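Local coordinates for protein enolase from the environmental genome shotgun sequencing of the Sargasso Sea (PDB 2QGY) that is of unknown function but, as a member of the enolase superfamily, probably uses a bound magnesium ion to stabilise an enolate intermediate made from a carboxylate substrate, at residues Glu194-Leu199 against Ser324-Ile329; Leu199-Pro204 against Lys211-Glu216; Pro222-Glu227 against Ala269-Pro274; Glu226-Gly231 against Thr238-Thr243. All blocks are in the same frame, centred on the assembly; numbering follows the deposited sequence. Where two conformers were deposited one is given.

Contact 1 of 4, residues Glu194-Leu199 against Ser324-Ile329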
loop_
_atom_site.group_PDB
_atom_site.type_symbol
_atom_site.label_atom_id
_atom_site.label_comp_id
_atom_site.label_asym_id
_atom_site.label_seq_id
_atom_site.Cartn_x
_atom_site.Cartn_y
_atom_site.Cartn_z
ATOM N N GLU A 194 23.379 -29.183 -12.086
ATOM C CA GLU A 194 22.039 -29.437 -12.600
ATOM C C GLU A 194 20.937 -28.736 -11.812
ATOM O O GLU A 194 19.887 -28.412 -12.379
ATOM C CB GLU A 194 21.772 -30.937 -12.711
ATOM C CG GLU A 194 22.471 -31.575 -13.916
ATOM C CD GLU A 194 23.342 -32.781 -13.564
ATOM O OE1 GLU A 194 23.312 -33.266 -12.398
ATOM O OE2 GLU A 194 24.070 -33.246 -14.478
ATOM N N LEU A 195 21.183 -28.478 -10.529
ATOM C CA LEU A 195 20.119 -27.978 -9.647
ATOM C C LEU A 195 19.784 -26.516 -9.917
ATOM O O LEU A 195 20.671 -25.665 -9.981
ATOM C CB LEU A 195 20.464 -28.157 -8.161
ATOM C CG LEU A 195 19.325 -27.874 -7.153
ATOM C CD1 LEU A 195 18.186 -28.930 -7.221
ATOM C CD2 LEU A 195 19.846 -27.721 -5.728
ATOM N N PRO A 196 18.492 -26.228 -10.093
ATOM C CA PRO A 196 18.117 -24.812 -10.154
ATOM C C PRO A 196 18.644 -24.046 -8.952
ATOM O O PRO A 196 18.379 -24.428 -7.808
ATOM C CB PRO A 196 16.593 -24.865 -10.182
ATOM C CG PRO A 196 16.304 -26.174 -10.904
ATOM C CD PRO A 196 17.335 -27.116 -10.339
ATOM N N LEU A 197 19.449 -23.018 -9.219
ATOM C CA LEU A 197 19.947 -22.153 -8.176
ATOM C C LEU A 197 19.386 -20.759 -8.447
ATOM O O LEU A 197 19.787 -20.082 -9.394
ATOM C CB LEU A 197 21.481 -22.127 -8.135
ATOM C CG LEU A 197 22.154 -21.179 -7.148
ATOM C CD1 LEU A 197 21.807 -21.539 -5.682
ATOM C CD2 LEU A 197 23.679 -21.199 -7.370
ATOM N N MET A 198 18.446 -20.334 -7.617
ATOM C CA MET A 198 17.929 -18.965 -7.750
ATOM C C MET A 198 18.590 -17.952 -6.830
ATOM O O MET A 198 19.030 -18.280 -5.723
ATOM C CB MET A 198 16.395 -18.887 -7.715
ATOM C CG MET A 198 15.548 -20.084 -7.381
ATOM S SD MET A 198 15.786 -21.787 -7.947
ATOM C CE MET A 198 14.165 -22.327 -8.361
ATOM N N LEU A 199 18.684 -16.710 -7.305
ATOM C CA LEU A 199 19.423 -15.688 -6.607
ATOM C C LEU A 199 18.473 -14.544 -6.310
ATOM O O LEU A 199 17.900 -13.951 -7.219
ATOM C CB LEU A 199 20.625 -15.184 -7.452
ATOM C CG LEU A 199 21.684 -16.204 -7.956
ATOM C CD1 LEU A 199 22.826 -15.497 -8.720
ATOM C CD2 LEU A 199 22.252 -17.055 -6.820
ATOM N N SER A 324 2.609 -22.021 -13.946
ATOM C CA SER A 324 3.255 -21.964 -12.651
ATOM C C SER A 324 4.749 -22.243 -12.803
ATOM O O SER A 324 5.153 -23.109 -13.605
ATOM C CB SER A 324 2.639 -23.009 -11.728
ATOM O OG SER A 324 2.944 -24.306 -12.198
ATOM N N GLU A 325 5.563 -21.511 -12.050
ATOM C CA GLU A 325 6.949 -21.892 -11.876
ATOM C C GLU A 325 7.004 -22.621 -10.540
ATOM O O GLU A 325 5.968 -22.832 -9.916
ATOM C CB GLU A 325 7.881 -20.668 -11.863
ATOM C CG GLU A 325 8.707 -20.534 -13.107
ATOM C CD GLU A 325 9.781 -21.614 -13.239
ATOM O OE1 GLU A 325 10.535 -21.557 -14.223
ATOM O OE2 GLU A 325 9.895 -22.508 -12.371
ATOM N N LYS A 326 8.202 -22.976 -10.101
ATOM C CA LYS A 326 8.370 -23.652 -8.822
ATOM C C LYS A 326 7.879 -22.767 -7.668
ATOM O O LYS A 326 8.076 -21.551 -7.688
ATOM C CB LYS A 326 9.822 -24.046 -8.644
ATOM C CG LYS A 326 10.238 -25.160 -9.630
ATOM C CD LYS A 326 11.709 -25.392 -9.522
ATOM C CE LYS A 326 12.416 -24.748 -10.706
ATOM N NZ LYS A 326 11.836 -25.270 -12.008
ATOM N N ALA A 327 7.184 -23.402 -6.718
ATOM C CA ALA A 327 6.541 -22.737 -5.592
ATOM C C ALA A 327 7.458 -22.658 -4.390
ATOM O O ALA A 327 8.175 -23.612 -4.098
ATOM C CB ALA A 327 5.244 -23.487 -5.227
ATOM N N GLU A 328 7.428 -21.524 -3.677
ATOM C CA GLU A 328 8.413 -21.251 -2.645
ATOM C C GLU A 328 8.085 -21.928 -1.297
ATOM O O GLU A 328 6.946 -21.810 -0.789
ATOM C CB GLU A 328 8.493 -19.733 -2.395
ATOM C CG GLU A 328 9.527 -19.388 -1.349
ATOM C CD GLU A 328 9.778 -17.886 -1.235
ATOM O OE1 GLU A 328 8.816 -17.119 -1.440
ATOM O OE2 GLU A 328 10.936 -17.487 -0.978
ATOM N N ILE A 329 9.051 -22.636 -0.737
ATOM C CA ILE A 329 8.927 -23.167 0.638
ATOM C C ILE A 329 10.093 -22.701 1.507
ATOM O O ILE A 329 11.186 -22.482 1.009
ATOM C CB ILE A 329 8.807 -24.717 0.689
ATOM C CG1 ILE A 329 10.084 -25.371 0.218
ATOM C CG2 ILE A 329 7.593 -25.237 -0.124
ATOM C CD1 ILE A 329 10.456 -26.587 1.034
#

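Contact 2 of 4, residues Leu199-Pro204 against Lys211-Glu216. With MG (magnesium ion), chain C.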
loop_
_atom_site.group_PDB
_atom_site.type_symbol
_atom_site.label_atom_id
_atom_site.label_comp_id
_atom_site.label_asym_id
_atom_site.label_seq_id
_atom_site.Cartn_x
_atom_site.Cartn_y
_atom_site.Cartn_z
ATOM N N LEU A 199 18.684 -16.710 -7.305
ATOM C CA LEU A 199 19.423 -15.688 -6.607
ATOM C C LEU A 199 18.473 -14.544 -6.310
ATOM O O LEU A 199 17.900 -13.951 -7.219
ATOM C CB LEU A 199 20.625 -15.184 -7.452
ATOM C CG LEU A 199 21.684 -16.204 -7.956
ATOM C CD1 LEU A 199 22.826 -15.497 -8.720
ATOM C CD2 LEU A 199 22.252 -17.055 -6.820
ATOM N N ASP A 200 18.310 -14.250 -5.031
ATOM C CA ASP A 200 17.485 -13.143 -4.625
ATOM C C ASP A 200 18.384 -11.995 -4.254
ATOM O O ASP A 200 19.056 -12.021 -3.235
ATOM C CB ASP A 200 16.554 -13.543 -3.460
ATOM C CG ASP A 200 15.471 -12.503 -3.203
ATOM O OD1 ASP A 200 15.708 -11.314 -3.472
ATOM O OD2 ASP A 200 14.373 -12.893 -2.727
ATOM N N LEU A 201 18.434 -10.985 -5.120
ATOM C CA LEU A 201 19.268 -9.801 -4.851
ATOM C C LEU A 201 18.682 -8.813 -3.845
ATOM O O LEU A 201 19.410 -7.962 -3.332
ATOM C CB LEU A 201 19.616 -9.055 -6.139
ATOM C CG LEU A 201 20.237 -9.903 -7.254
ATOM C CD1 LEU A 201 20.905 -8.997 -8.330
ATOM C CD2 LEU A 201 21.190 -10.945 -6.712
ATOM N N ALA A 202 17.383 -8.916 -3.573
ATOM C CA ALA A 202 16.760 -8.167 -2.479
ATOM C C ALA A 202 16.893 -6.628 -2.632
ATOM O O ALA A 202 17.088 -5.909 -1.653
ATOM C CB ALA A 202 17.328 -8.642 -1.121
ATOM N N VAL A 203 16.820 -6.159 -3.882
ATOM C CA VAL A 203 16.817 -4.734 -4.232
ATOM C C VAL A 203 18.073 -4.023 -3.685
ATOM O O VAL A 203 17.978 -3.236 -2.745
ATOM C CB VAL A 203 15.521 -4.015 -3.779
ATOM C CG1 VAL A 203 15.455 -2.596 -4.348
ATOM C CG2 VAL A 203 14.274 -4.806 -4.206
ATOM N N PRO A 204 19.251 -4.322 -4.281
ATOM C CA PRO A 204 20.489 -3.672 -3.881
ATOM C C PRO A 204 20.396 -2.165 -4.110
ATOM O O PRO A 204 19.872 -1.705 -5.117
ATOM C CB PRO A 204 21.528 -4.302 -4.812
ATOM C CG PRO A 204 20.936 -5.634 -5.147
ATOM C CD PRO A 204 19.499 -5.299 -5.356
ATOM N N LYS A 211 24.870 -4.514 -11.422
ATOM C CA LYS A 211 25.356 -4.785 -12.763
ATOM C C LYS A 211 26.673 -5.561 -12.757
ATOM O O LYS A 211 26.800 -6.535 -13.495
ATOM C CB LYS A 211 25.461 -3.489 -13.559
ATOM C CG LYS A 211 24.125 -2.949 -14.033
ATOM C CD LYS A 211 24.323 -1.533 -14.545
ATOM C CE LYS A 211 23.098 -1.022 -15.264
ATOM N NZ LYS A 211 23.259 0.439 -15.536
ATOM N N SER A 212 27.624 -5.159 -11.905
ATOM C CA SER A 212 28.903 -5.853 -11.822
ATOM C C SER A 212 28.704 -7.298 -11.351
ATOM O O SER A 212 29.285 -8.226 -11.922
ATOM C CB SER A 212 29.879 -5.087 -10.925
ATOM O OG SER A 212 29.884 -3.702 -11.254
ATOM N N PHE A 213 27.849 -7.487 -10.342
ATOM C CA PHE A 213 27.531 -8.833 -9.862
ATOM C C PHE A 213 26.945 -9.696 -10.978
ATOM O O PHE A 213 27.406 -10.807 -11.230
ATOM C CB PHE A 213 26.571 -8.798 -8.652
ATOM C CG PHE A 213 26.186 -10.159 -8.148
ATOM C CD1 PHE A 213 27.053 -10.886 -7.331
ATOM C CD2 PHE A 213 24.960 -10.728 -8.496
ATOM C CE1 PHE A 213 26.716 -12.147 -6.864
ATOM C CE2 PHE A 213 24.600 -12.001 -8.045
ATOM C CZ PHE A 213 25.475 -12.718 -7.203
ATOM N N LEU A 214 25.926 -9.176 -11.655
ATOM C CA LEU A 214 25.245 -9.945 -12.693
ATOM C C LEU A 214 26.178 -10.312 -13.856
ATOM O O LEU A 214 26.018 -11.361 -14.480
ATOM C CB LEU A 214 24.026 -9.182 -13.205
ATOM C CG LEU A 214 22.881 -9.098 -12.180
ATOM C CD1 LEU A 214 21.748 -8.262 -12.752
ATOM C CD2 LEU A 214 22.406 -10.501 -11.777
ATOM N N LYS A 215 27.157 -9.450 -14.115
ATOM C CA LYS A 215 28.151 -9.714 -15.160
ATOM C C LYS A 215 29.066 -10.884 -14.757
ATOM O O LYS A 215 29.418 -11.733 -15.583
ATOM C CB LYS A 215 28.958 -8.447 -15.423
ATOM C CG LYS A 215 29.737 -8.458 -16.727
ATOM C CD LYS A 215 30.199 -7.033 -17.076
ATOM C CE LYS A 215 30.488 -6.895 -18.576
ATOM N NZ LYS A 215 30.670 -5.463 -19.007
ATOM N N GLU A 216 29.413 -10.958 -13.480
ATOM C CA GLU A 216 30.298 -12.016 -12.994
ATOM C C GLU A 216 29.567 -13.315 -12.643
ATOM O O GLU A 216 30.181 -14.385 -12.590
ATOM C CB GLU A 216 31.107 -11.519 -11.791
ATOM C CG GLU A 216 31.907 -10.245 -12.066
ATOM C CD GLU A 216 33.001 -10.444 -13.107
ATOM O OE1 GLU A 216 33.576 -11.559 -13.146
ATOM O OE2 GLU A 216 33.278 -9.490 -13.885
HETATM MG MG MG C . 12.497 -12.191 -2.732
HETATM O O HOH W 1 13.275 -10.359 -3.279
HETATM O O HOH W 2 12.652 -11.405 -0.886
HETATM O O HOH W 3 12.143 -13.958 -1.588
#

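Contact 3 of 4, residues Pro222-Glu227 against Ala269-Pro274. With MG (magnesium ion), chain C.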
loop_
_atom_site.group_PDB
_atom_site.type_symbol
_atom_site.label_atom_id
_atom_site.label_comp_id
_atom_site.label_asym_id
_atom_site.label_seq_id
_atom_site.Cartn_x
_atom_site.Cartn_y
_atom_site.Cartn_z
ATOM N N PRO A 222 22.633 -19.078 -13.051
ATOM C CA PRO A 222 21.492 -18.951 -12.134
ATOM C C PRO A 222 20.148 -19.217 -12.822
ATOM O O PRO A 222 19.928 -18.848 -13.979
ATOM C CB PRO A 222 21.579 -17.507 -11.631
ATOM C CG PRO A 222 22.467 -16.793 -12.560
ATOM C CD PRO A 222 23.356 -17.813 -13.236
ATOM N N TYR A 223 19.259 -19.873 -12.109
ATOM C CA TYR A 223 17.962 -20.197 -12.655
ATOM C C TYR A 223 17.120 -18.935 -12.845
ATOM O O TYR A 223 16.350 -18.834 -13.823
ATOM C CB TYR A 223 17.264 -21.209 -11.746
ATOM C CG TYR A 223 16.004 -21.784 -12.334
ATOM C CD1 TYR A 223 16.054 -22.881 -13.200
ATOM C CD2 TYR A 223 14.758 -21.253 -12.005
ATOM C CE1 TYR A 223 14.893 -23.405 -13.761
ATOM C CE2 TYR A 223 13.590 -21.770 -12.535
ATOM C CZ TYR A 223 13.652 -22.850 -13.413
ATOM O OH TYR A 223 12.476 -23.343 -13.945
ATOM N N TRP A 224 17.221 -18.020 -11.880
ATOM C CA TRP A 224 16.577 -16.700 -12.012
ATOM C C TRP A 224 17.223 -15.696 -11.116
ATOM O O TRP A 224 17.983 -16.063 -10.228
ATOM C CB TRP A 224 15.054 -16.766 -11.807
ATOM C CG TRP A 224 14.479 -16.897 -10.397
ATOM C CD1 TRP A 224 14.768 -16.151 -9.272
ATOM C CD2 TRP A 224 13.411 -17.765 -10.034
ATOM N NE1 TRP A 224 13.950 -16.547 -8.226
ATOM C CE2 TRP A 224 13.128 -17.547 -8.666
ATOM C CE3 TRP A 224 12.673 -18.726 -10.738
ATOM C CZ2 TRP A 224 12.120 -18.253 -7.990
ATOM C CZ3 TRP A 224 11.672 -19.434 -10.062
ATOM C CH2 TRP A 224 11.408 -19.181 -8.703
ATOM N N ILE A 225 16.939 -14.422 -11.376
ATOM C CA ILE A 225 17.497 -13.316 -10.631
ATOM C C ILE A 225 16.285 -12.555 -10.116
ATOM O O ILE A 225 15.495 -12.024 -10.908
ATOM C CB ILE A 225 18.325 -12.357 -11.556
ATOM C CG1 ILE A 225 19.567 -13.068 -12.119
ATOM C CG2 ILE A 225 18.780 -11.100 -10.774
ATOM C CD1 ILE A 225 20.507 -13.625 -11.083
ATOM N N GLU A 226 16.159 -12.492 -8.800
ATOM C CA GLU A 226 14.960 -11.966 -8.186
ATOM C C GLU A 226 15.223 -10.579 -7.595
ATOM O O GLU A 226 16.256 -10.345 -6.950
ATOM C CB GLU A 226 14.499 -12.965 -7.123
ATOM C CG GLU A 226 13.315 -12.514 -6.344
ATOM C CD GLU A 226 12.748 -13.638 -5.470
ATOM O OE1 GLU A 226 12.793 -14.829 -5.870
ATOM O OE2 GLU A 226 12.217 -13.300 -4.409
ATOM N N GLU A 227 14.301 -9.646 -7.884
ATOM C CA GLU A 227 14.371 -8.278 -7.388
ATOM C C GLU A 227 15.761 -7.618 -7.556
ATOM O O GLU A 227 16.308 -7.082 -6.607
ATOM C CB GLU A 227 13.916 -8.213 -5.935
ATOM C CG GLU A 227 12.451 -8.586 -5.747
ATOM C CD GLU A 227 11.825 -7.715 -4.709
ATOM O OE1 GLU A 227 12.116 -7.985 -3.524
ATOM O OE2 GLU A 227 11.109 -6.730 -5.078
ATOM N N ALA A 269 9.574 -8.281 -17.017
ATOM C CA ALA A 269 9.973 -9.436 -16.223
ATOM C C ALA A 269 9.611 -10.732 -16.905
ATOM O O ALA A 269 8.775 -10.772 -17.798
ATOM C CB ALA A 269 9.350 -9.379 -14.815
ATOM N N ASP A 270 10.255 -11.799 -16.458
ATOM C CA ASP A 270 10.039 -13.132 -17.007
ATOM C C ASP A 270 9.096 -13.953 -16.112
ATOM O O ASP A 270 8.396 -14.859 -16.588
ATOM C CB ASP A 270 11.405 -13.819 -17.108
ATOM C CG ASP A 270 12.352 -13.062 -18.047
ATOM O OD1 ASP A 270 12.031 -13.068 -19.241
ATOM O OD2 ASP A 270 13.358 -12.434 -17.627
ATOM N N ILE A 271 9.104 -13.633 -14.818
ATOM C CA ILE A 271 8.330 -14.384 -13.810
ATOM C C ILE A 271 7.816 -13.366 -12.798
ATOM O O ILE A 271 8.535 -12.466 -12.411
ATOM C CB ILE A 271 9.248 -15.407 -13.053
ATOM C CG1 ILE A 271 9.873 -16.432 -14.024
ATOM C CG2 ILE A 271 8.467 -16.125 -11.898
ATOM C CD1 ILE A 271 11.067 -17.228 -13.425
ATOM N N PHE A 272 6.575 -13.505 -12.351
ATOM C CA PHE A 272 6.091 -12.654 -11.275
ATOM C C PHE A 272 6.012 -13.476 -9.981
ATOM O O PHE A 272 5.630 -14.637 -10.027
ATOM C CB PHE A 272 4.668 -12.171 -11.571
ATOM C CG PHE A 272 4.535 -11.303 -12.804
ATOM C CD1 PHE A 272 5.600 -10.517 -13.267
ATOM C CD2 PHE A 272 3.328 -11.270 -13.493
ATOM C CE1 PHE A 272 5.426 -9.689 -14.411
ATOM C CE2 PHE A 272 3.160 -10.432 -14.630
ATOM C CZ PHE A 272 4.205 -9.657 -15.061
ATOM N N ASN A 273 6.342 -12.878 -8.835
ATOM C CA ASN A 273 6.254 -13.594 -7.569
ATOM C C ASN A 273 5.440 -12.793 -6.518
ATOM O O ASN A 273 5.911 -12.574 -5.426
ATOM C CB ASN A 273 7.657 -13.993 -7.055
ATOM C CG ASN A 273 8.483 -12.786 -6.587
ATOM O OD1 ASN A 273 8.294 -11.667 -7.064
ATOM N ND2 ASN A 273 9.365 -13.005 -5.604
ATOM N N PRO A 274 4.191 -12.419 -6.839
ATOM C CA PRO A 274 3.368 -11.779 -5.800
ATOM C C PRO A 274 3.239 -12.796 -4.641
ATOM O O PRO A 274 3.276 -14.030 -4.871
ATOM C CB PRO A 274 2.003 -11.592 -6.476
ATOM C CG PRO A 274 1.939 -12.664 -7.533
ATOM C CD PRO A 274 3.410 -12.714 -8.056
HETATM MG MG MG C . 12.497 -12.191 -2.732
HETATM O O HOH W 1 13.275 -10.359 -3.279
HETATM O O HOH W 2 12.652 -11.405 -0.886
HETATM O O HOH W 3 12.143 -13.958 -1.588
#

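Contact 4 of 4, residues Glu226-Gly231 against Thr238-Thr243. With MG (magnesium ion), chain C.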
loop_
_atom_site.group_PDB
_atom_site.type_symbol
_atom_site.label_atom_id
_atom_site.label_comp_id
_atom_site.label_asym_id
_atom_site.label_seq_id
_atom_site.Cartn_x
_atom_site.Cartn_y
_atom_site.Cartn_z
ATOM N N GLU A 226 16.159 -12.492 -8.800
ATOM C CA GLU A 226 14.960 -11.966 -8.186
ATOM C C GLU A 226 15.223 -10.579 -7.595
ATOM O O GLU A 226 16.256 -10.345 -6.950
ATOM C CB GLU A 226 14.499 -12.965 -7.123
ATOM C CG GLU A 226 13.315 -12.514 -6.344
ATOM C CD GLU A 226 12.748 -13.638 -5.470
ATOM O OE1 GLU A 226 12.793 -14.829 -5.870
ATOM O OE2 GLU A 226 12.217 -13.300 -4.409
ATOM N N GLU A 227 14.301 -9.646 -7.884
ATOM C CA GLU A 227 14.371 -8.278 -7.388
ATOM C C GLU A 227 15.761 -7.618 -7.556
ATOM O O GLU A 227 16.308 -7.082 -6.607
ATOM C CB GLU A 227 13.916 -8.213 -5.935
ATOM C CG GLU A 227 12.451 -8.586 -5.747
ATOM C CD GLU A 227 11.825 -7.715 -4.709
ATOM O OE1 GLU A 227 12.116 -7.985 -3.524
ATOM O OE2 GLU A 227 11.109 -6.730 -5.078
ATOM N N PRO A 228 16.289 -7.582 -8.796
ATOM C CA PRO A 228 17.596 -6.925 -9.008
ATOM C C PRO A 228 17.444 -5.413 -8.815
ATOM O O PRO A 228 18.426 -4.723 -8.500
ATOM C CB PRO A 228 17.957 -7.262 -10.465
ATOM C CG PRO A 228 16.618 -7.551 -11.144
ATOM C CD PRO A 228 15.681 -8.091 -10.043
ATOM N N VAL A 229 16.219 -4.921 -9.007
ATOM C CA VAL A 229 15.897 -3.510 -8.785
ATOM C C VAL A 229 14.504 -3.390 -8.163
ATOM O O VAL A 229 13.746 -4.343 -8.163
ATOM C CB VAL A 229 15.975 -2.664 -10.083
ATOM C CG1 VAL A 229 17.404 -2.742 -10.701
ATOM C CG2 VAL A 229 14.966 -3.118 -11.089
ATOM N N ASP A 230 14.162 -2.197 -7.693
ATOM C CA ASP A 230 12.864 -1.998 -7.051
ATOM C C ASP A 230 11.730 -2.331 -8.027
ATOM O O ASP A 230 11.759 -1.918 -9.176
ATOM C CB ASP A 230 12.714 -0.553 -6.554
ATOM C CG ASP A 230 11.583 -0.413 -5.553
ATOM O OD1 ASP A 230 10.419 -0.422 -5.988
ATOM O OD2 ASP A 230 11.864 -0.271 -4.339
ATOM N N GLY A 231 10.716 -3.059 -7.551
ATOM C CA GLY A 231 9.633 -3.524 -8.429
ATOM C C GLY A 231 8.810 -2.390 -9.017
ATOM O O GLY A 231 8.132 -2.568 -10.017
ATOM N N THR A 238 13.176 -3.141 -16.870
ATOM C CA THR A 238 13.302 -3.403 -18.296
ATOM C C THR A 238 14.775 -3.316 -18.693
ATOM O O THR A 238 15.268 -4.163 -19.413
ATOM C CB THR A 238 12.416 -2.486 -19.153
ATOM O OG1 THR A 238 12.906 -1.133 -19.087
ATOM C CG2 THR A 238 10.926 -2.561 -18.689
ATOM N N GLU A 239 15.475 -2.313 -18.191
ATOM C CA GLU A 239 16.893 -2.148 -18.512
ATOM C C GLU A 239 17.715 -3.404 -18.124
ATOM O O GLU A 239 18.517 -3.908 -18.918
ATOM C CB GLU A 239 17.432 -0.902 -17.839
ATOM C CG GLU A 239 18.943 -0.813 -17.856
ATOM C CD GLU A 239 19.428 0.513 -17.359
ATOM O OE1 GLU A 239 18.631 1.484 -17.426
ATOM O OE2 GLU A 239 20.604 0.583 -16.932
ATOM N N ILE A 240 17.494 -3.912 -16.918
ATOM C CA ILE A 240 18.155 -5.146 -16.460
ATOM C C ILE A 240 17.805 -6.344 -17.302
ATOM O O ILE A 240 18.699 -7.097 -17.728
ATOM C CB ILE A 240 17.822 -5.493 -14.974
ATOM C CG1 ILE A 240 18.484 -4.490 -14.022
ATOM C CG2 ILE A 240 18.242 -6.961 -14.652
ATOM C CD1 ILE A 240 19.991 -4.637 -13.846
ATOM N N LYS A 241 16.514 -6.549 -17.536
ATOM C CA LYS A 241 16.071 -7.715 -18.305
ATOM C C LYS A 241 16.681 -7.682 -19.701
ATOM O O LYS A 241 17.031 -8.735 -20.248
ATOM C CB LYS A 241 14.545 -7.762 -18.389
ATOM C CG LYS A 241 14.003 -8.798 -19.339
ATOM C CD LYS A 241 12.511 -8.981 -19.170
ATOM C CE LYS A 241 11.843 -9.479 -20.455
ATOM N NZ LYS A 241 12.329 -10.764 -20.974
ATOM N N ASN A 242 16.837 -6.480 -20.247
ATOM C CA ASN A 242 17.341 -6.287 -21.616
ATOM C C ASN A 242 18.857 -6.439 -21.726
ATOM O O ASN A 242 19.380 -6.705 -22.820
ATOM C CB ASN A 242 16.929 -4.908 -22.165
ATOM C CG ASN A 242 15.391 -4.756 -22.349
ATOM O OD1 ASN A 242 14.635 -5.742 -22.368
ATOM N ND2 ASN A 242 14.940 -3.512 -22.492
ATOM N N THR A 243 19.545 -6.270 -20.609
ATOM C CA THR A 243 21.002 -6.257 -20.555
ATOM C C THR A 243 21.558 -7.645 -20.340
ATOM O O THR A 243 22.612 -7.985 -20.891
ATOM C CB THR A 243 21.499 -5.273 -19.484
ATOM O OG1 THR A 243 20.976 -3.979 -19.789
ATOM C CG2 THR A 243 23.053 -5.182 -19.429
HETATM MG MG MG C . 12.497 -12.191 -2.732
HETATM O O HOH W 1 13.275 -10.359 -3.279
HETATM O O HOH W 2 12.652 -11.405 -0.886
HETATM O O HOH W 3 12.143 -13.958 -1.588
#

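Contact 1 of 4, residues Glu194-Leu199 against Ser324-Ile329
The methyl end of Met-198 and the ring of Pro-196 both meet the aliphatic part of Lys-326. Met-198 is the buried side of this small contact: its CE lies 3.8 Å from CE of Lys-326 and 4.1 Å from CD. Bends at chi2 (-42°) and chi3 (-137°) turn that methyl toward the lysine, in a side chain whose chi1 is nearly eclipsed (8°). The looser side belongs to the partly exposed Pro-196, whose CG reaches the same Lys-326 CE at 4.1 Å, ring and lysine chain crossing at nearly a right angle. A lysine suits this border because its methylenes can lie against apolar groups while its ammonium keeps polar company. NZ is hydrogen-bonded to Tyr-223 OH and forms a long salt bridge, with a weak hydrogen bond of 3.4 Å, to OE2 of Glu-325. That same OE2 accepts the backbone N-H of Lys-326 (N to OE2 2.9 Å) through its anti lone pair, which helps fix the carboxylate beside the lysine. Both Pro-196 and Lys-326 stand just before barrel strands, 197-200 and 327-329. Strands 135-141 and 168-170 come between these two, and Tyr-139 of strand 135-141 touches both Met-198 and Lys-326.

Contact 2 of 4, residues Leu199-Pro204 against Lys211-Glu216
OD1 of Asp-200 is held by two donors: water 1 at 2.6 Å, and the backbone N of Ala-202 at 2.9 Å in a weak, bent bond with an N-H...O angle of 127°. The other oxygen, OD2, binds the magnesium ion at 2.0 Å. Water 1 is itself a ligand of the metal, so the carboxylate meets the ion both directly and through water. Placed where strand 197-200 ends, the aspartate supplies a hard anionic oxygen suited to magnesium.

On the helix side the contact is purely apolar. Phe-213, with CG anti to its N (chi1 178°), sends its ring toward the strand, and CD1 of Leu-199 lies near the ring plane, 4.0 Å from CE2. CD2 of Leu-201 comes to the same CE2 at 3.8 Å from an oblique direction. The second branch of Leu-201, CD1, meets CD2 of Leu-214 at 4.0 Å, so the two branches of this forked side chain touch two successive helix residues. All four are buried, with Ser-180, Ile-181 and Val-184 of helix 177-191 also against the phenyl ring. Strand 197-200, helix 207-217 and strand 224-226 form a beta-alpha-beta unit of the enolase-superfamily barrel, with a metal ligand where strand 197-200 ends.

Contact 3 of 4, residues Pro222-Glu227 against Ala269-Pro274
With chi1 at 77°, Trp-224 holds its CG between the backbone N and the carbonyl carbon and turns the indole toward Ile-271, whereas Glu-226 has CG anti to N (chi1 176°) and runs on extended to the metal. Both stand on strand 224-226 of the TIM-like barrel, and strand 248-250 separates it from strand 271-272. CD1 of Ile-271 approaches the six-membered part of the indole obliquely, 3.5 Å from CE3, a close apolar contact between the slender end of the isoleucine and the indole. Trp-224 NE1 donates to OE1 of Glu-226 at 3.1 Å, using the anti lone pair; Lys-169 forms a salt bridge to the same oxygen. These two partners hold OE1, while OE2 binds magnesium at 2.0 Å, as do Asp-200 and Glu-252 through their own carboxylates. Asn-273 is itself positioned by its OD1, which accepts from the backbone N of Glu-252. Its amide plane stands 71° from the Glu-226 carboxylate, and its ND2 lies 3.1 Å from OE2.

Contact 4 of 4, residues Glu226-Gly231 against Thr238-Thr243
Ile-240 supplies the apolar contact from the helix, using two branches against two loop residues. Its CG2 lies 3.9 Å from CG of Pro-228, while CG1 meets CG1 of Val-229 tip to tip, also at 3.9 Å. With chi1 at -70°, CG2 points anti to the backbone N and CG1 lies beside it, which spreads the two branches to neighbouring partners. The compact apolar side chains of Ile, Val and Pro suit a buried loop-helix interface, and Val-248 of strand 248-250 touches both Pro-228 and Ile-240.

Hydrogen bonds serve each side separately. Near the helix end, OG1 of Thr-243 donates to the carbonyl O of Glu-239 at 2.6 Å, 33° from the carbonyl plane, alongside the backbone bond from Asn-242 N to Thr-238 O. In the loop, OE1 of Glu-227 accepts from metal-bound water 1 at 2.7 Å, adding a second-shell carboxylate to the magnesium site.

Among charged pairs, Asp-230 bridges to Arg-97 of the second subunit, and Glu-239 to Lys-211 on the preceding barrel helix. A loop leading from a ligand-bearing strand end into a helix packed outside the strands is the usual place of an active-site loop in a TIM-like barrel.

All four contacts belong to the barrel domain. Contact 1, between strands 197-200 and 327-329, spans the longest stretch of chain, and the other three lie within it. Contact 2 comes first and shares Leu-199 with contact 1; contacts 3 and 4 share Glu-226 and Glu-227, at and just after the end of strand 224-226. Centres of contacts 2 and 4, and of 3 and 4, are about 9 Å apart, while contact 1 lies about 17 Å from contact 2. Segments of contacts 2, 3 and 4 carry two of the magnesium ligands, Asp-200 and Glu-226; Glu-252 is the third protein ligand. Contact 1 joins residues beside the starts of strands 197-200 and 327-329. The salt bridge from Lys-241 to Asp-270 joins contacts 4 and 3.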